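Long-range contacts in glycoside hydrolase family 31 (Kribbella flavida DSM 17836, PDB 5X3I), which hydrolyses the alpha-1,3-glucosidic linkages of a cyclic tetrasaccharide made from starch, releasing isomaltose inside the cell: residues Thr696-Trp707 against Val725-Trp735; Val241-Tyr249 against Gly489-Pro497. The protein carries 1 engineered substitution. All coordinates share one frame; numbering follows the deposited sequence.

Interaction 1: residues Thr696-Trp707 against Val725-Trp735; sequences TYLPAGEWIDVW and VVPVYCRASRW. With SO4 (sulfate ion), chain K; SO4 (sulfate ion), chain J.
I704 lies over the indole of W735 in the close-packed part of the contact. Its CG2 sits 3.8 Å from the centroid of the five-membered ring, 12° off the normal, a CH-pi contact, while CD1 comes to 3.4 Å from W735 CD1. With chi1 at -81°, CG2 stands anti to the backbone N and CG1 beside it, which spreads both branches across the indole. Next to it, V706 CG1 touches both C730 CB and W735 CZ3, and F742 and L738 of helix 735-742 extend this apolar layer. The backbones explain the alignment: strands 703-705 and 728-731 pair antiparallel in the sheet of the family 31 C-terminal domain, with I704 and C730 a hydrogen-bonded pair whose two N-H...O bonds lie in the carbonyl planes. Farther along, W707 NE1 donates to V726 O (2.8 Å), which lies in the ring plane, while V725 CG2 rests over one face and V706 CG2 over the other. On the D705 side of the sheet, L698 CD2 meets Y729 at CD2 (3.8 Å), the two side chains crossing at about a right angle. Polar atoms here are linked through water: one water joins Y729 OH to T696 OG1, which N684 also binds, and another joins it to D705 OD2, itself paired with R719. D705 OD1 accepts the W707 N-H, forming an Asx turn. The end of the contact at E702 and R731 is looser and polar. A732 N donates to E702 O (2.9 Å), but beyond this bond sulfate ions, probably from the crystallisation liquor, occupy the surface. One takes the E702 N-H (2.7 Å from N to its O4); the other accepts from R731 NH2 through O3, at the guanidinium edge, and from NH1 through O4, and E680 also pairs with NH1.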
loop_
_atom_site.group_PDB
_atom_site.type_symbol
_atom_site.label_atom_id
_atom_site.label_comp_id
_atom_site.label_asym_id
_atom_site.label_seq_id
_atom_site.Cartn_x
_atom_site.Cartn_y
_atom_site.Cartn_z
ATOM N N THR A 696 3.075 24.842 17.946
ATOM C CA THR A 696 1.896 24.011 17.800
ATOM C C THR A 696 0.647 24.878 17.827
ATOM O O THR A 696 0.570 25.823 18.602
ATOM C CB THR A 696 1.819 22.955 18.931
ATOM O OG1 THR A 696 3.002 22.151 18.920
ATOM C CG2 THR A 696 0.608 22.074 18.765
ATOM N N TYR A 697 -0.326 24.572 16.980
ATOM C CA TYR A 697 -1.584 25.292 17.031
ATOM C C TYR A 697 -2.621 24.473 17.768
ATOM O O TYR A 697 -3.043 23.414 17.308
ATOM C CB TYR A 697 -2.096 25.650 15.629
ATOM C CG TYR A 697 -3.496 26.229 15.656
ATOM C CD1 TYR A 697 -3.720 27.537 16.061
ATOM C CD2 TYR A 697 -4.592 25.464 15.300
ATOM C CE1 TYR A 697 -4.996 28.066 16.106
ATOM C CE2 TYR A 697 -5.870 25.986 15.340
ATOM C CZ TYR A 697 -6.063 27.292 15.742
ATOM O OH TYR A 697 -7.335 27.812 15.779
ATOM N N LEU A 698 -3.033 24.979 18.918
ATOM C CA LEU A 698 -4.057 24.329 19.710
ATOM C C LEU A 698 -5.414 24.939 19.408
ATOM O O LEU A 698 -5.620 26.126 19.618
ATOM C CB LEU A 698 -3.740 24.450 21.199
ATOM C CG LEU A 698 -2.419 23.851 21.674
ATOM C CD1 LEU A 698 -2.240 24.092 23.159
ATOM C CD2 LEU A 698 -2.377 22.372 21.370
ATOM N N PRO A 699 -6.354 24.117 18.936
ATOM C CA PRO A 699 -7.704 24.594 18.636
ATOM C C PRO A 699 -8.469 24.926 19.909
ATOM O O PRO A 699 -7.891 24.895 20.996
ATOM C CB PRO A 699 -8.336 23.413 17.906
ATOM C CG PRO A 699 -7.613 22.222 18.440
ATOM C CD PRO A 699 -6.207 22.672 18.691
ATOM N N ALA A 700 -9.754 25.222 19.773
ATOM C CA ALA A 700 -10.578 25.639 20.903
ATOM C C ALA A 700 -10.611 24.569 21.984
ATOM O O ALA A 700 -10.469 23.389 21.694
ATOM C CB ALA A 700 -11.982 25.953 20.444
ATOM N N GLY A 701 -10.826 25.002 23.223
ATOM C CA GLY A 701 -10.775 24.138 24.392
ATOM C C GLY A 701 -9.565 24.400 25.265
ATOM O O GLY A 701 -8.758 25.273 24.964
ATOM N N GLU A 702 -9.458 23.661 26.368
ATOM C CA GLU A 702 -8.396 23.890 27.347
ATOM C C GLU A 702 -7.337 22.798 27.304
ATOM O O GLU A 702 -7.657 21.620 27.228
ATOM C CB GLU A 702 -8.977 23.991 28.754
ATOM C CG GLU A 702 -10.002 25.096 28.921
ATOM C CD GLU A 702 -9.995 25.676 30.317
ATOM O OE1 GLU A 702 -8.931 26.170 30.745
ATOM O OE2 GLU A 702 -11.047 25.631 30.988
ATOM N N TRP A 703 -6.074 23.198 27.385
ATOM C CA TRP A 703 -4.976 22.283 27.139
ATOM C C TRP A 703 -3.923 22.266 28.237
ATOM O O TRP A 703 -3.699 23.254 28.935
ATOM C CB TRP A 703 -4.310 22.627 25.809
ATOM C CG TRP A 703 -5.243 22.509 24.657
ATOM C CD1 TRP A 703 -5.995 23.505 24.105
ATOM C CD2 TRP A 703 -5.545 21.323 23.917
ATOM N NE1 TRP A 703 -6.742 23.014 23.069
ATOM C CE2 TRP A 703 -6.484 21.676 22.931
ATOM C CE3 TRP A 703 -5.113 19.994 23.993
ATOM C CZ2 TRP A 703 -6.997 20.753 22.029
ATOM C CZ3 TRP A 703 -5.622 19.083 23.097
ATOM C CH2 TRP A 703 -6.554 19.464 22.126
ATOM N N ILE A 704 -3.266 21.121 28.356
ATOM C CA ILE A 704 -2.165 20.942 29.281
ATOM C C ILE A 704 -0.958 20.370 28.562
ATOM O O ILE A 704 -1.081 19.403 27.809
ATOM C CB ILE A 704 -2.579 20.031 30.443
ATOM C CG1 ILE A 704 -3.356 20.853 31.471
ATOM C CG2 ILE A 704 -1.363 19.369 31.078
ATOM C CD1 ILE A 704 -4.080 20.035 32.480
ATOM N N ASP A 705 0.199 20.990 28.766
ATOM C CA ASP A 705 1.450 20.469 28.244
ATOM C C ASP A 705 1.803 19.216 29.047
ATOM O O ASP A 705 2.000 19.294 30.254
ATOM C CB ASP A 705 2.548 21.535 28.355
ATOM C CG ASP A 705 3.875 21.100 27.759
ATOM O OD1 ASP A 705 4.129 19.887 27.606
ATOM O OD2 ASP A 705 4.689 21.990 27.444
ATOM N N VAL A 706 1.948 18.076 28.374
ATOM C CA VAL A 706 2.041 16.808 29.100
ATOM C C VAL A 706 3.394 16.634 29.769
ATOM O O VAL A 706 3.527 15.834 30.683
ATOM C CB VAL A 706 1.790 15.582 28.192
ATOM C CG1 VAL A 706 0.426 15.672 27.530
ATOM C CG2 VAL A 706 2.893 15.443 27.171
ATOM N N TRP A 707 4.398 17.358 29.296
ATOM C CA TRP A 707 5.725 17.240 29.861
ATOM C C TRP A 707 5.907 18.042 31.150
ATOM O O TRP A 707 6.654 17.641 32.025
ATOM C CB TRP A 707 6.769 17.658 28.832
ATOM C CG TRP A 707 6.589 16.952 27.537
ATOM C CD1 TRP A 707 6.322 17.516 26.327
ATOM C CD2 TRP A 707 6.624 15.540 27.322
ATOM N NE1 TRP A 707 6.202 16.546 25.369
ATOM C CE2 TRP A 707 6.386 15.322 25.952
ATOM C CE3 TRP A 707 6.844 14.436 28.154
ATOM C CZ2 TRP A 707 6.355 14.052 25.395
ATOM C CZ3 TRP A 707 6.815 13.173 27.598
ATOM C CH2 TRP A 707 6.575 12.990 26.231
ATOM N N VAL A 725 11.861 15.300 23.728
ATOM C CA VAL A 725 10.520 15.868 23.692
ATOM C C VAL A 725 9.947 15.929 22.278
ATOM O O VAL A 725 10.636 16.303 21.336
ATOM C CB VAL A 725 10.520 17.294 24.309
ATOM C CG1 VAL A 725 9.313 18.113 23.851
ATOM C CG2 VAL A 725 10.573 17.218 25.826
ATOM N N VAL A 726 8.692 15.524 22.138
ATOM C CA VAL A 726 7.890 15.904 20.984
ATOM C C VAL A 726 6.685 16.583 21.593
ATOM O O VAL A 726 6.161 16.103 22.594
ATOM C CB VAL A 726 7.466 14.691 20.101
ATOM C CG1 VAL A 726 6.835 13.570 20.939
ATOM C CG2 VAL A 726 6.497 15.120 19.013
ATOM N N PRO A 727 6.242 17.704 21.000
ATOM C CA PRO A 727 5.136 18.415 21.641
ATOM C C PRO A 727 3.862 17.599 21.652
ATOM O O PRO A 727 3.430 17.108 20.616
ATOM C CB PRO A 727 4.990 19.681 20.785
ATOM C CG PRO A 727 6.351 19.901 20.226
ATOM C CD PRO A 727 6.893 18.520 19.960
ATOM N N VAL A 728 3.269 17.479 22.831
ATOM C CA VAL A 728 2.053 16.722 23.049
ATOM C C VAL A 728 1.224 17.470 24.075
ATOM O O VAL A 728 1.746 17.925 25.084
ATOM C CB VAL A 728 2.332 15.289 23.561
ATOM C CG1 VAL A 728 1.036 14.595 23.963
ATOM C CG2 VAL A 728 3.076 14.478 22.535
ATOM N N TYR A 729 -0.067 17.587 23.824
ATOM C CA TYR A 729 -0.939 18.329 24.707
ATOM C C TYR A 729 -2.175 17.511 24.999
ATOM O O TYR A 729 -2.691 16.828 24.129
ATOM C CB TYR A 729 -1.303 19.688 24.089
ATOM C CG TYR A 729 -0.091 20.556 23.857
ATOM C CD1 TYR A 729 0.355 21.430 24.836
ATOM C CD2 TYR A 729 0.625 20.480 22.676
ATOM C CE1 TYR A 729 1.472 22.206 24.643
ATOM C CE2 TYR A 729 1.742 21.260 22.469
ATOM C CZ TYR A 729 2.160 22.120 23.459
ATOM O OH TYR A 729 3.271 22.892 23.268
ATOM N N CYS A 730 -2.642 17.579 26.235
ATOM C CA CYS A 730 -3.792 16.809 26.657
ATOM C C CYS A 730 -4.956 17.728 26.980
ATOM O O CYS A 730 -4.761 18.808 27.527
ATOM C CB CYS A 730 -3.441 15.943 27.874
ATOM S SG CYS A 730 -4.776 14.917 28.476
ATOM N N ARG A 731 -6.160 17.297 26.633
ATOM C CA ARG A 731 -7.356 18.031 27.007
ATOM C C ARG A 731 -7.418 18.093 28.524
ATOM O O ARG A 731 -7.330 17.064 29.195
ATOM C CB ARG A 731 -8.611 17.376 26.432
ATOM C CG ARG A 731 -8.712 17.480 24.916
ATOM C CD ARG A 731 -9.937 16.759 24.369
ATOM N NE ARG A 731 -11.185 17.378 24.794
ATOM C CZ ARG A 731 -12.086 16.798 25.581
ATOM N NH1 ARG A 731 -11.892 15.569 26.038
ATOM N NH2 ARG A 731 -13.193 17.450 25.911
ATOM N N ALA A 732 -7.560 19.304 29.052
ATOM C CA ALA A 732 -7.439 19.553 30.481
ATOM C C ALA A 732 -8.367 18.679 31.306
ATOM O O ALA A 732 -7.984 18.182 32.354
ATOM C CB ALA A 732 -7.698 21.019 30.777
ATOM N N SER A 733 -9.585 18.482 30.827
ATOM C CA SER A 733 -10.569 17.732 31.583
ATOM C C SER A 733 -10.178 16.268 31.787
ATOM O O SER A 733 -10.591 15.654 32.756
ATOM C CB SER A 733 -11.930 17.813 30.898
ATOM O OG SER A 733 -11.836 17.426 29.544
ATOM N N ARG A 734 -9.442 15.692 30.844
ATOM C CA ARG A 734 -8.988 14.313 30.980
ATOM C C ARG A 734 -7.539 14.147 31.447
ATOM O O ARG A 734 -7.035 13.026 31.495
ATOM C CB ARG A 734 -9.209 13.569 29.665
ATOM C CG ARG A 734 -10.616 13.759 29.115
ATOM C CD ARG A 734 -11.701 13.359 30.089
ATOM N NE ARG A 734 -11.926 11.919 30.100
ATOM C CZ ARG A 734 -12.997 11.334 30.631
ATOM N NH1 ARG A 734 -13.951 12.071 31.184
ATOM N NH2 ARG A 734 -13.115 10.012 30.601
ATOM N N TRP A 735 -6.853 15.246 31.747
ATOM C CA TRP A 735 -5.458 15.168 32.173
ATOM C C TRP A 735 -5.275 14.330 33.443
ATOM O O TRP A 735 -4.222 13.745 33.659
ATOM C CB TRP A 735 -4.891 16.563 32.393
ATOM C CG TRP A 735 -3.520 16.618 33.007
ATOM C CD1 TRP A 735 -3.175 17.245 34.164
ATOM C CD2 TRP A 735 -2.314 16.042 32.492
ATOM N NE1 TRP A 735 -1.837 17.100 34.404
ATOM C CE2 TRP A 735 -1.283 16.361 33.395
ATOM C CE3 TRP A 735 -2.008 15.279 31.362
ATOM C CZ2 TRP A 735 0.032 15.952 33.202
ATOM C CZ3 TRP A 735 -0.704 14.876 31.172
ATOM C CH2 TRP A 735 0.300 15.214 32.085
HETATM S S SO4 K . -11.507 20.611 28.012
HETATM O O1 SO4 K . -11.417 21.112 29.378
HETATM O O2 SO4 K . -11.123 19.207 28.018
HETATM O O3 SO4 K . -12.873 20.745 27.516
HETATM O O4 SO4 K . -10.614 21.371 27.144
HETATM S S SO4 J . -14.997 15.534 28.747
HETATM O O1 SO4 J . -14.938 15.918 30.152
HETATM O O2 SO4 J . -16.170 14.700 28.513
HETATM O O3 SO4 J . -15.085 16.735 27.922
HETATM O O4 SO4 J . -13.793 14.793 28.395
HETATM O O HOH W 1 4.531 23.227 20.749
HETATM O O HOH W 2 4.168 19.694 24.787
HETATM O O HOH W 3 4.075 24.046 25.630
#

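Interaction 2: residues Val241-Tyr249 against Gly489-Pro497; sequences VRTSRRTWY and GDEGNNLYP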
loop_
_atom_site.group_PDB
_atom_site.type_symbol
_atom_site.label_atom_id
_atom_site.label_comp_id
_atom_site.label_asym_id
_atom_site.label_seq_id
_atom_site.Cartn_x
_atom_site.Cartn_y
_atom_site.Cartn_z
ATOM N N VAL A 241 -16.995 6.871 -5.287
ATOM C CA VAL A 241 -17.320 6.339 -6.600
ATOM C C VAL A 241 -17.354 4.831 -6.470
ATOM O O VAL A 241 -16.331 4.233 -6.113
ATOM C CB VAL A 241 -16.291 6.741 -7.653
ATOM C CG1 VAL A 241 -16.747 6.300 -9.028
ATOM C CG2 VAL A 241 -16.036 8.244 -7.604
ATOM N N ARG A 242 -18.471 4.174 -6.771
ATOM C CA ARG A 242 -18.426 2.774 -6.441
ATOM C C ARG A 242 -17.929 2.006 -7.646
ATOM O O ARG A 242 -18.696 1.516 -8.457
ATOM C CB ARG A 242 -19.827 2.279 -6.052
ATOM C CG ARG A 242 -20.481 3.039 -4.911
ATOM C CD ARG A 242 -21.954 2.696 -4.768
ATOM N NE ARG A 242 -22.483 3.179 -3.494
ATOM C CZ ARG A 242 -23.775 3.278 -3.201
ATOM N NH1 ARG A 242 -24.687 2.939 -4.104
ATOM N NH2 ARG A 242 -24.157 3.722 -2.008
ATOM N N THR A 243 -16.637 1.737 -7.619
ATOM C CA THR A 243 -15.987 0.911 -8.611
ATOM C C THR A 243 -14.662 0.459 -8.022
ATOM O O THR A 243 -14.085 1.170 -7.201
ATOM C CB THR A 243 -15.745 1.689 -9.920
ATOM O OG1 THR A 243 -15.156 0.830 -10.893
ATOM C CG2 THR A 243 -14.830 2.867 -9.677
ATOM N N SER A 244 -14.155 -0.678 -8.476
ATOM C CA SER A 244 -12.754 -1.013 -8.268
ATOM C C SER A 244 -11.915 -0.750 -9.530
ATOM O O SER A 244 -10.730 -1.044 -9.557
ATOM C CB SER A 244 -12.594 -2.449 -7.781
ATOM O OG SER A 244 -13.260 -3.374 -8.598
ATOM N N ARG A 245 -12.542 -0.227 -10.581
ATOM C CA ARG A 245 -11.795 0.172 -11.775
ATOM C C ARG A 245 -11.013 1.454 -11.498
ATOM O O ARG A 245 -11.292 2.157 -10.548
ATOM C CB ARG A 245 -12.726 0.354 -12.987
ATOM C CG ARG A 245 -13.359 -0.939 -13.456
ATOM C CD ARG A 245 -14.140 -0.807 -14.767
ATOM N NE ARG A 245 -14.746 -2.090 -15.094
ATOM C CZ ARG A 245 -15.943 -2.474 -14.675
ATOM N NH1 ARG A 245 -16.688 -1.658 -13.944
ATOM N NH2 ARG A 245 -16.404 -3.666 -15.004
ATOM N N ARG A 246 -10.013 1.733 -12.323
ATOM C CA ARG A 246 -9.219 2.945 -12.190
ATOM C C ARG A 246 -10.091 4.203 -12.258
ATOM O O ARG A 246 -11.071 4.257 -13.006
ATOM C CB ARG A 246 -8.134 2.975 -13.272
ATOM C CG ARG A 246 -7.027 4.008 -13.062
ATOM C CD ARG A 246 -5.787 3.657 -13.893
ATOM N NE ARG A 246 -4.660 4.548 -13.643
ATOM C CZ ARG A 246 -3.474 4.436 -14.234
ATOM N NH1 ARG A 246 -3.259 3.468 -15.121
ATOM N NH2 ARG A 246 -2.504 5.293 -13.944
ATOM N N THR A 247 -9.734 5.192 -11.446
ATOM C CA THR A 247 -10.356 6.512 -11.461
ATOM C C THR A 247 -9.284 7.587 -11.393
ATOM O O THR A 247 -8.216 7.355 -10.824
ATOM C CB THR A 247 -11.319 6.725 -10.279
ATOM O OG1 THR A 247 -10.606 6.534 -9.046
ATOM C CG2 THR A 247 -12.498 5.774 -10.350
ATOM N N TRP A 248 -9.584 8.763 -11.941
ATOM C CA TRP A 248 -8.648 9.891 -12.002
ATOM C C TRP A 248 -9.290 11.164 -11.454
ATOM O O TRP A 248 -10.490 11.363 -11.564
ATOM C CB TRP A 248 -8.185 10.158 -13.433
ATOM C CG TRP A 248 -7.413 9.076 -14.114
ATOM C CD1 TRP A 248 -6.059 9.002 -14.258
ATOM C CD2 TRP A 248 -7.950 7.943 -14.793
ATOM N NE1 TRP A 248 -5.722 7.879 -14.967
ATOM C CE2 TRP A 248 -6.866 7.214 -15.309
ATOM C CE3 TRP A 248 -9.242 7.473 -15.016
ATOM C CZ2 TRP A 248 -7.036 6.039 -16.027
ATOM C CZ3 TRP A 248 -9.405 6.306 -15.726
ATOM C CH2 TRP A 248 -8.310 5.604 -16.226
ATOM N N TYR A 249 -8.478 12.037 -10.882
ATOM C CA TYR A 249 -8.998 13.214 -10.208
ATOM C C TYR A 249 -8.175 14.444 -10.533
ATOM O O TYR A 249 -6.950 14.377 -10.615
ATOM C CB TYR A 249 -9.032 12.981 -8.691
ATOM C CG TYR A 249 -9.842 11.773 -8.324
ATOM C CD1 TYR A 249 -9.260 10.517 -8.271
ATOM C CD2 TYR A 249 -11.194 11.879 -8.065
ATOM C CE1 TYR A 249 -9.997 9.409 -7.955
ATOM C CE2 TYR A 249 -11.942 10.775 -7.749
ATOM C CZ TYR A 249 -11.333 9.541 -7.690
ATOM O OH TYR A 249 -12.074 8.432 -7.398
ATOM N N GLY A 489 -9.703 -8.227 -15.062
ATOM C CA GLY A 489 -8.586 -7.550 -14.429
ATOM C C GLY A 489 -8.788 -6.067 -14.200
ATOM O O GLY A 489 -8.302 -5.522 -13.214
ATOM N N ASP A 490 -9.511 -5.407 -15.107
ATOM C CA ASP A 490 -9.735 -3.976 -14.966
ATOM C C ASP A 490 -10.508 -3.670 -13.691
ATOM O O ASP A 490 -10.337 -2.616 -13.105
ATOM C CB ASP A 490 -10.462 -3.399 -16.196
ATOM C CG ASP A 490 -11.869 -3.937 -16.371
ATOM O OD1 ASP A 490 -12.115 -5.141 -16.164
ATOM O OD2 ASP A 490 -12.742 -3.144 -16.738
ATOM N N GLU A 491 -11.419 -4.564 -13.327
ATOM C CA GLU A 491 -12.095 -4.554 -12.036
ATOM C C GLU A 491 -11.373 -5.250 -10.864
ATOM O O GLU A 491 -11.389 -4.768 -9.738
ATOM C CB GLU A 491 -13.477 -5.180 -12.210
ATOM C CG GLU A 491 -14.450 -4.796 -11.143
ATOM C CD GLU A 491 -15.889 -5.081 -11.534
ATOM O OE1 GLU A 491 -16.149 -6.082 -12.228
ATOM O OE2 GLU A 491 -16.753 -4.288 -11.134
ATOM N N GLY A 492 -10.788 -6.413 -11.129
ATOM C CA GLY A 492 -10.332 -7.293 -10.066
ATOM C C GLY A 492 -8.962 -6.977 -9.493
ATOM O O GLY A 492 -8.693 -7.277 -8.334
ATOM N N ASN A 493 -8.097 -6.376 -10.303
ATOM C CA ASN A 493 -6.712 -6.167 -9.908
ATOM C C ASN A 493 -6.561 -5.272 -8.687
ATOM O O ASN A 493 -5.712 -5.524 -7.846
ATOM C CB ASN A 493 -5.905 -5.596 -11.078
ATOM C CG ASN A 493 -5.775 -6.585 -12.218
ATOM O OD1 ASN A 493 -6.160 -7.737 -12.086
ATOM N ND2 ASN A 493 -5.239 -6.134 -13.344
ATOM N N ASN A 494 -7.382 -4.232 -8.597
ATOM C CA ASN A 494 -7.371 -3.366 -7.435
ATOM C C ASN A 494 -7.930 -4.066 -6.188
ATOM O O ASN A 494 -7.582 -3.707 -5.072
ATOM C CB ASN A 494 -8.166 -2.078 -7.693
ATOM C CG ASN A 494 -7.403 -1.066 -8.538
ATOM O OD1 ASN A 494 -6.177 -1.019 -8.526
ATOM N ND2 ASN A 494 -8.139 -0.229 -9.255
ATOM N N LEU A 495 -8.805 -5.045 -6.387
ATOM C CA LEU A 495 -9.407 -5.764 -5.271
ATOM C C LEU A 495 -8.482 -6.835 -4.684
ATOM O O LEU A 495 -8.681 -7.251 -3.546
ATOM C CB LEU A 495 -10.723 -6.422 -5.685
ATOM C CG LEU A 495 -11.909 -5.510 -6.018
ATOM C CD1 LEU A 495 -13.117 -6.349 -6.387
ATOM C CD2 LEU A 495 -12.244 -4.591 -4.855
ATOM N N TYR A 496 -7.490 -7.268 -5.464
ATOM C CA TYR A 496 -6.637 -8.378 -5.068
ATOM C C TYR A 496 -6.048 -8.224 -3.658
ATOM O O TYR A 496 -6.174 -9.145 -2.888
ATOM C CB TYR A 496 -5.494 -8.617 -6.062
ATOM C CG TYR A 496 -4.801 -9.938 -5.782
ATOM C CD1 TYR A 496 -5.304 -11.120 -6.289
ATOM C CD2 TYR A 496 -3.674 -9.997 -4.974
ATOM C CE1 TYR A 496 -4.700 -12.323 -6.029
ATOM C CE2 TYR A 496 -3.061 -11.198 -4.694
ATOM C CZ TYR A 496 -3.581 -12.357 -5.218
ATOM O OH TYR A 496 -2.964 -13.544 -4.964
ATOM N N PRO A 497 -5.432 -7.072 -3.320
ATOM C CA PRO A 497 -4.861 -6.988 -1.967
ATOM C C PRO A 497 -5.902 -7.060 -0.847
ATOM O O PRO A 497 -5.540 -7.488 0.250
ATOM C CB PRO A 497 -4.154 -5.629 -1.956
ATOM C CG PRO A 497 -4.833 -4.830 -3.068
ATOM C CD PRO A 497 -5.128 -5.863 -4.111
HETATM O O HOH W 4 -8.904 -3.136 -10.804
HETATM O O HOH W 5 -16.131 -2.064 -10.334
HETATM O O HOH W 6 -15.705 -4.471 -8.038
HETATM O O HOH W 7 -14.878 -5.496 -16.202
HETATM O O HOH W 8 -9.417 -0.140 -14.286
#
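S244, gripped through its hydroxyl and carbonyl by the 489-497 segment, has the largest area buried in this contact. Its hydroxyl donates to E491 O (OG to O 2.6 Å); chi1 of 52° turns OG to that oxygen, while CB packs on L495 CG at 3.6 Å. The carbonyl of S244 takes the amide N-H of N494 (ND2 to O 2.7 Å, 156° at the hydrogen), with the acceptor in the amide plane. N494 OD1 is bound by V207 N, which helps fix the amide's rotation. R245 follows, presented by an ST turn in which T243 OG1 accepts its backbone N-H. Its extended chain runs alongside D490, and NE meets D490 OD2 at 2.8 Å in the guanidinium plane, although the donor stands 52° out of the carboxylate plane. E491 lies over a guanidinium face, so its long salt bridge, 3.7 Å from OE1 to R245 NH2, is charge attraction without a directed N-H. A leucine in place of R245 would probably leave D490 and E491 without their shared counter-charge on this side. The contact joins the N-terminal mutarotase-like domain to the TIM-barrel domain, and N494 lies about 8 Å, side chain to side chain, from E474, an active-site residue by similarity. Waters link R245 NH2 to D490 OD1 and R246 N to D490 O, implying a hydrated interface set by directed bonds and charge more than apolar contact.

Interaction 1 is mostly buried and lies within one domain, joining paired strands 703-705 and 728-731 with strand 693-698 of a second small sheet and the start of helix 735-742; interaction 2 is partly buried and spans two domains, bringing loop 243-246 against the helical turns of 489-497. The two share no element: their centres are 41 Å apart, their nearest atoms about 27 Å. Buried surface is 930 Å² against 364 Å². Paired backbones and apolar or aromatic groups dominate 696-707 with 725-735, with charges at the E702 and R731 end and a buried D705 paired with R719. For 241-249 with 489-497, side-chain bonds, a salt-bridge network and waters do the joining, nearer the active site.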